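PDB 4ON1: putative metalloprotease II, which probably acts as a zinc-dependent metalloendopeptidase, an extracellular enzyme encoded by the pathogenicity island of Bacteroides fragilis and made with a fragilysin-like N-terminal domain. Local coordinates for residues A[82-94]-A[97-111]. Residues are numbered along the deposited sequence; the frame is centred on the assembly and turned at random.
Sequences DSINAILSQSYAT and LQRGGDLIDYIVYKD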
loop_
_atom_site.group_PDB
_atom_site.type_symbol
_atom_site.label_atom_id
_atom_site.label_comp_id
_atom_site.label_asym_id
_atom_site.label_seq_id
_atom_site.Cartn_x
_atom_site.Cartn_y
_atom_site.Cartn_z
ATOM N N ASP A 82 -14.050 -13.547 -3.101
ATOM C CA ASP A 82 -13.235 -13.449 -4.295
ATOM C C ASP A 82 -11.800 -13.232 -3.836
ATOM O O ASP A 82 -10.869 -13.872 -4.328
ATOM C CB ASP A 82 -13.707 -12.288 -5.173
ATOM C CG ASP A 82 -14.928 -12.638 -6.003
ATOM O OD1 ASP A 82 -15.339 -13.818 -5.998
ATOM O OD2 ASP A 82 -15.489 -11.723 -6.646
ATOM N N SER A 83 -11.652 -12.318 -2.877
ATOM C CA SER A 83 -10.359 -11.951 -2.308
ATOM C C SER A 83 -9.338 -11.623 -3.395
ATOM O O SER A 83 -8.255 -12.211 -3.448
ATOM C CB SER A 83 -9.837 -13.072 -1.406
ATOM O OG SER A 83 -8.772 -12.617 -0.588
ATOM N N ILE A 84 -9.703 -10.689 -4.266
ATOM C CA ILE A 84 -8.798 -10.201 -5.301
ATOM C C ILE A 84 -8.747 -8.668 -5.295
ATOM O O ILE A 84 -9.748 -8.013 -5.012
ATOM C CB ILE A 84 -9.226 -10.740 -6.694
ATOM C CG1 ILE A 84 -8.404 -10.114 -7.824
ATOM C CG2 ILE A 84 -10.701 -10.499 -6.932
ATOM C CD1 ILE A 84 -8.663 -10.745 -9.177
ATOM N N ASN A 85 -7.577 -8.107 -5.590
ATOM C CA ASN A 85 -7.411 -6.670 -5.767
ATOM C C ASN A 85 -6.672 -6.410 -7.062
ATOM O O ASN A 85 -5.914 -7.263 -7.523
ATOM C CB ASN A 85 -6.632 -6.037 -4.606
ATOM C CG ASN A 85 -7.435 -5.980 -3.317
ATOM O OD1 ASN A 85 -7.117 -6.664 -2.341
ATOM N ND2 ASN A 85 -8.485 -5.168 -3.312
ATOM N N ALA A 86 -6.877 -5.226 -7.635
ATOM C CA ALA A 86 -6.138 -4.819 -8.821
ATOM C C ALA A 86 -5.893 -3.330 -8.785
ATOM O O ALA A 86 -6.588 -2.589 -8.085
ATOM C CB ALA A 86 -6.888 -5.207 -10.103
ATOM N N ILE A 87 -4.877 -2.907 -9.529
ATOM C CA ILE A 87 -4.504 -1.505 -9.635
ATOM C C ILE A 87 -4.314 -1.137 -11.096
ATOM O O ILE A 87 -3.656 -1.872 -11.823
ATOM C CB ILE A 87 -3.206 -1.228 -8.853
ATOM C CG1 ILE A 87 -3.384 -1.646 -7.386
ATOM C CG2 ILE A 87 -2.819 0.236 -8.948
ATOM C CD1 ILE A 87 -2.111 -1.589 -6.574
ATOM N N LEU A 88 -4.892 -0.016 -11.532
ATOM C CA LEU A 88 -4.645 0.470 -12.885
ATOM C C LEU A 88 -4.009 1.843 -12.862
ATOM O O LEU A 88 -4.626 2.818 -12.441
ATOM C CB LEU A 88 -5.932 0.530 -13.716
ATOM C CG LEU A 88 -5.711 1.173 -15.097
ATOM C CD1 LEU A 88 -4.670 0.412 -15.923
ATOM C CD2 LEU A 88 -7.015 1.277 -15.866
ATOM N N SER A 89 -2.762 1.902 -13.314
ATOM C CA SER A 89 -2.077 3.166 -13.527
ATOM C C SER A 89 -1.829 3.324 -15.012
ATOM O O SER A 89 -1.911 2.352 -15.758
ATOM C CB SER A 89 -0.758 3.203 -12.756
ATOM O OG SER A 89 0.117 4.192 -13.270
ATOM N N GLN A 90 -1.511 4.533 -15.449
ATOM C CA GLN A 90 -1.184 4.732 -16.852
ATOM C C GLN A 90 0.170 4.109 -17.207
ATOM O O GLN A 90 0.458 3.886 -18.379
ATOM C CB GLN A 90 -1.202 6.226 -17.199
ATOM C CG GLN A 90 -2.610 6.807 -17.181
ATOM C CD GLN A 90 -2.653 8.281 -17.510
ATOM O OE1 GLN A 90 -1.678 8.851 -18.003
ATOM N NE2 GLN A 90 -3.798 8.905 -17.257
ATOM N N SER A 91 0.976 3.803 -16.192
ATOM C CA SER A 91 2.332 3.274 -16.391
ATOM C C SER A 91 2.484 1.793 -16.040
ATOM O O SER A 91 3.478 1.154 -16.399
ATOM C CB SER A 91 3.330 4.075 -15.557
ATOM O OG SER A 91 3.251 5.449 -15.871
ATOM N N TYR A 92 1.528 1.258 -15.294
ATOM C CA TYR A 92 1.621 -0.123 -14.854
ATOM C C TYR A 92 0.249 -0.597 -14.396
ATOM O O TYR A 92 -0.657 0.207 -14.193
ATOM C CB TYR A 92 2.643 -0.258 -13.715
ATOM C CG TYR A 92 2.227 0.530 -12.499
ATOM C CD1 TYR A 92 1.370 -0.022 -11.550
ATOM C CD2 TYR A 92 2.649 1.840 -12.323
ATOM C CE1 TYR A 92 0.967 0.696 -10.455
ATOM C CE2 TYR A 92 2.252 2.573 -11.226
ATOM C CZ TYR A 92 1.407 1.990 -10.298
ATOM O OH TYR A 92 0.988 2.698 -9.205
ATOM N N ALA A 93 0.111 -1.900 -14.200
ATOM C CA ALA A 93 -1.105 -2.445 -13.617
ATOM C C ALA A 93 -0.735 -3.670 -12.817
ATOM O O ALA A 93 0.303 -4.292 -13.069
ATOM C CB ALA A 93 -2.137 -2.792 -14.694
ATOM N N THR A 94 -1.556 -4.000 -11.827
ATOM C CA THR A 94 -1.286 -5.160 -10.988
ATOM C C THR A 94 -2.570 -5.892 -10.669
ATOM O O THR A 94 -3.648 -5.308 -10.695
ATOM C CB THR A 94 -0.621 -4.783 -9.635
ATOM O OG1 THR A 94 -1.573 -4.097 -8.814
ATOM C CG2 THR A 94 0.612 -3.912 -9.844
ATOM N N LEU A 97 -3.994 -11.713 -5.861
ATOM C CA LEU A 97 -4.995 -12.692 -5.471
ATOM C C LEU A 97 -4.387 -13.921 -4.808
ATOM O O LEU A 97 -3.165 -14.061 -4.726
ATOM C CB LEU A 97 -5.833 -13.096 -6.686
ATOM C CG LEU A 97 -5.122 -13.350 -8.015
ATOM C CD1 LEU A 97 -4.322 -14.629 -7.976
ATOM C CD2 LEU A 97 -6.129 -13.398 -9.150
ATOM N N GLN A 98 -5.254 -14.805 -4.330
ATOM C CA GLN A 98 -4.808 -16.015 -3.661
ATOM C C GLN A 98 -4.679 -17.182 -4.631
ATOM O O GLN A 98 -5.612 -17.494 -5.371
ATOM C CB GLN A 98 -5.770 -16.377 -2.529
ATOM C CG GLN A 98 -5.945 -15.266 -1.504
ATOM C CD GLN A 98 -5.100 -15.489 -0.265
ATOM O OE1 GLN A 98 -4.123 -16.241 -0.290
ATOM N NE2 GLN A 98 -5.471 -14.832 0.829
ATOM N N ARG A 99 -3.514 -17.823 -4.612
ATOM C CA ARG A 99 -3.284 -19.047 -5.368
ATOM C C ARG A 99 -2.686 -20.093 -4.442
ATOM O O ARG A 99 -1.591 -19.897 -3.914
ATOM C CB ARG A 99 -2.339 -18.814 -6.547
ATOM C CG ARG A 99 -2.771 -17.744 -7.534
ATOM C CD ARG A 99 -3.828 -18.256 -8.488
ATOM N NE ARG A 99 -3.304 -19.306 -9.360
ATOM C CZ ARG A 99 -3.890 -20.484 -9.533
ATOM N NH1 ARG A 99 -5.024 -20.749 -8.902
ATOM N NH2 ARG A 99 -3.348 -21.387 -10.337
ATOM N N GLY A 100 -3.404 -21.193 -4.246
ATOM C CA GLY A 100 -2.917 -22.282 -3.419
ATOM C C GLY A 100 -2.594 -21.858 -1.997
ATOM O O GLY A 100 -1.650 -22.366 -1.391
ATOM N N GLY A 101 -3.374 -20.920 -1.468
ATOM C CA GLY A 101 -3.150 -20.413 -0.127
ATOM C C GLY A 101 -2.148 -19.275 -0.037
ATOM O O GLY A 101 -2.033 -18.628 1.005
ATOM N N ASP A 102 -1.414 -19.029 -1.119
ATOM C CA ASP A 102 -0.434 -17.947 -1.133
ATOM C C ASP A 102 -0.996 -16.675 -1.753
ATOM O O ASP A 102 -1.804 -16.725 -2.686
ATOM C CB ASP A 102 0.836 -18.363 -1.885
ATOM C CG ASP A 102 1.697 -19.324 -1.088
ATOM O OD1 ASP A 102 1.349 -19.610 0.079
ATOM O OD2 ASP A 102 2.727 -19.784 -1.623
ATOM N N LEU A 103 -0.580 -15.535 -1.212
ATOM C CA LEU A 103 -0.906 -14.250 -1.811
ATOM C C LEU A 103 0.060 -13.955 -2.970
ATOM O O LEU A 103 1.280 -13.901 -2.779
ATOM C CB LEU A 103 -0.853 -13.144 -0.762
ATOM C CG LEU A 103 -1.317 -11.769 -1.227
ATOM C CD1 LEU A 103 -2.812 -11.818 -1.470
ATOM C CD2 LEU A 103 -0.979 -10.712 -0.186
ATOM N N ILE A 104 -0.490 -13.785 -4.167
ATOM C CA ILE A 104 0.321 -13.627 -5.379
ATOM C C ILE A 104 0.125 -12.260 -6.031
ATOM O O ILE A 104 -1.006 -11.814 -6.208
ATOM C CB ILE A 104 -0.020 -14.712 -6.413
ATOM C CG1 ILE A 104 0.074 -16.103 -5.771
ATOM C CG2 ILE A 104 0.895 -14.607 -7.626
ATOM C CD1 ILE A 104 1.467 -16.464 -5.283
ATOM N N ASP A 105 1.230 -11.593 -6.360
ATOM C CA ASP A 105 1.197 -10.325 -7.101
ATOM C C ASP A 105 1.567 -10.541 -8.569
ATOM O O ASP A 105 2.618 -11.117 -8.865
ATOM C CB ASP A 105 2.164 -9.306 -6.484
ATOM C CG ASP A 105 1.455 -8.123 -5.841
ATOM O OD1 ASP A 105 0.261 -7.896 -6.131
ATOM O OD2 ASP A 105 2.105 -7.407 -5.049
ATOM N N TYR A 106 0.710 -10.095 -9.483
ATOM C CA TYR A 106 1.059 -10.073 -10.907
ATOM C C TYR A 106 1.293 -8.628 -11.311
ATOM O O TYR A 106 0.417 -7.789 -11.120
ATOM C CB TYR A 106 -0.037 -10.700 -11.777
ATOM C CG TYR A 106 -0.374 -12.132 -11.438
ATOM C CD1 TYR A 106 0.180 -13.183 -12.152
ATOM C CD2 TYR A 106 -1.253 -12.434 -10.407
ATOM C CE1 TYR A 106 -0.127 -14.493 -11.847
ATOM C CE2 TYR A 106 -1.565 -13.742 -10.090
ATOM C CZ TYR A 106 -0.999 -14.768 -10.814
ATOM O OH TYR A 106 -1.308 -16.075 -10.502
ATOM N N ILE A 107 2.471 -8.340 -11.863
ATOM C CA ILE A 107 2.883 -6.963 -12.113
ATOM C C ILE A 107 3.225 -6.765 -13.593
ATOM O O ILE A 107 4.024 -7.517 -14.161
ATOM C CB ILE A 107 4.103 -6.595 -11.226
ATOM C CG1 ILE A 107 3.759 -6.790 -9.742
ATOM C CG2 ILE A 107 4.600 -5.181 -11.518
ATOM C CD1 ILE A 107 4.972 -7.098 -8.863
ATOM N N VAL A 108 2.594 -5.774 -14.217
ATOM C CA VAL A 108 2.868 -5.427 -15.607
ATOM C C VAL A 108 3.112 -3.929 -15.757
ATOM O O VAL A 108 2.296 -3.118 -15.338
ATOM C CB VAL A 108 1.701 -5.856 -16.548
ATOM C CG1 VAL A 108 1.666 -7.349 -16.705
ATOM C CG2 VAL A 108 0.349 -5.374 -16.017
ATOM N N TYR A 109 4.239 -3.573 -16.368
ATOM C CA TYR A 109 4.559 -2.181 -16.678
ATOM C C TYR A 109 4.397 -1.905 -18.165
ATOM O O TYR A 109 4.707 -2.756 -18.989
ATOM C CB TYR A 109 5.986 -1.847 -16.244
ATOM C CG TYR A 109 6.096 -1.441 -14.793
ATOM C CD1 TYR A 109 5.917 -2.368 -13.774
ATOM C CD2 TYR A 109 6.388 -0.130 -14.447
ATOM C CE1 TYR A 109 6.016 -1.993 -12.445
ATOM C CE2 TYR A 109 6.500 0.250 -13.130
ATOM C CZ TYR A 109 6.309 -0.683 -12.133
ATOM O OH TYR A 109 6.419 -0.297 -10.824
ATOM N N LYS A 110 3.903 -0.720 -18.511
ATOM C CA LYS A 110 3.679 -0.406 -19.917
ATOM C C LYS A 110 4.993 -0.292 -20.679
ATOM O O LYS A 110 5.130 -0.810 -21.793
ATOM C CB LYS A 110 2.874 0.881 -20.076
ATOM C CG LYS A 110 2.624 1.226 -21.536
ATOM C CD LYS A 110 1.691 2.415 -21.707
ATOM C CE LYS A 110 2.219 3.635 -20.987
ATOM N NZ LYS A 110 1.344 4.825 -21.208
ATOM N N ASP A 111 5.959 0.379 -20.071
ATOM C CA ASP A 111 7.249 0.603 -20.711
ATOM C C ASP A 111 8.151 -0.620 -20.541
ATOM O O ASP A 111 8.419 -1.047 -19.417
ATOM C CB ASP A 111 7.915 1.851 -20.129
ATOM C CG ASP A 111 9.274 2.124 -20.742
ATOM O OD1 ASP A 111 9.333 2.855 -21.754
ATOM O OD2 ASP A 111 10.280 1.599 -20.217
HETATM O O HOH W 1 -1.083 4.306 -20.472
HETATM O O HOH W 2 5.750 1.909 -17.579
#
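Tyr92 and Tyr109 are paired across the strands as a non-hydrogen-bonded pair in an antiparallel three-strand meander, strands 84-88, 92-99 and 102-109, within the N-terminal domain of the fragilysin family. The Tyr92 methylene, not its ring, makes the main aromatic contact: Tyr92 CB sits 3.7 Å from the centroid of the Tyr109 ring, almost exactly on the ring normal, a CH-pi interaction. With CG of Tyr92 between its backbone N and carbonyl carbon (chi1 63°), its ring turns away from strand 102-109 and CB is left over the Tyr109 ring. The two rings are oblique, their planes 33° apart. Tyrosine suits position 109 because its ring offers a face to carbon while the hydroxyl reaches His218; the Tyr92 hydroxyl likewise finds Glu68 and Thr221. Thr221 and His218 belong to helix 217-230, which meets this side of the sheet.

On the other face, small Ala93 meets the branched Val108, with Ala93 CB 3.8 Å from Val108 CG2. Two backbone bonds clamp the pair: Ala93 N to Val108 O at 2.7 Å and Val108 N to Ala93 O at 3.0 Å. Farther along, Ile84 and Leu97 run alongside each other in the same direction, Ile84 CD1 3.7 Å from Leu97 CD2; branched aliphatic chains suit this buried place. Strand 97-99 then turns back through a type I' turn from Arg99 to Asp102, where Gly100 and Gly101 readily adopt the positive phi angles required.

At the opposite end, Ser89 OG accepts the N-H of Ser91 in an ST turn, and Asp111, at the N-cap of helix 112-126, accepts the backbone N-H of Arg114 through OD2. Lys110 is extended until chi3 (57°) bends it toward the turn; its NZ makes a weak 3.1 Å bond to Gln90 O, and a water bridges the same two atoms.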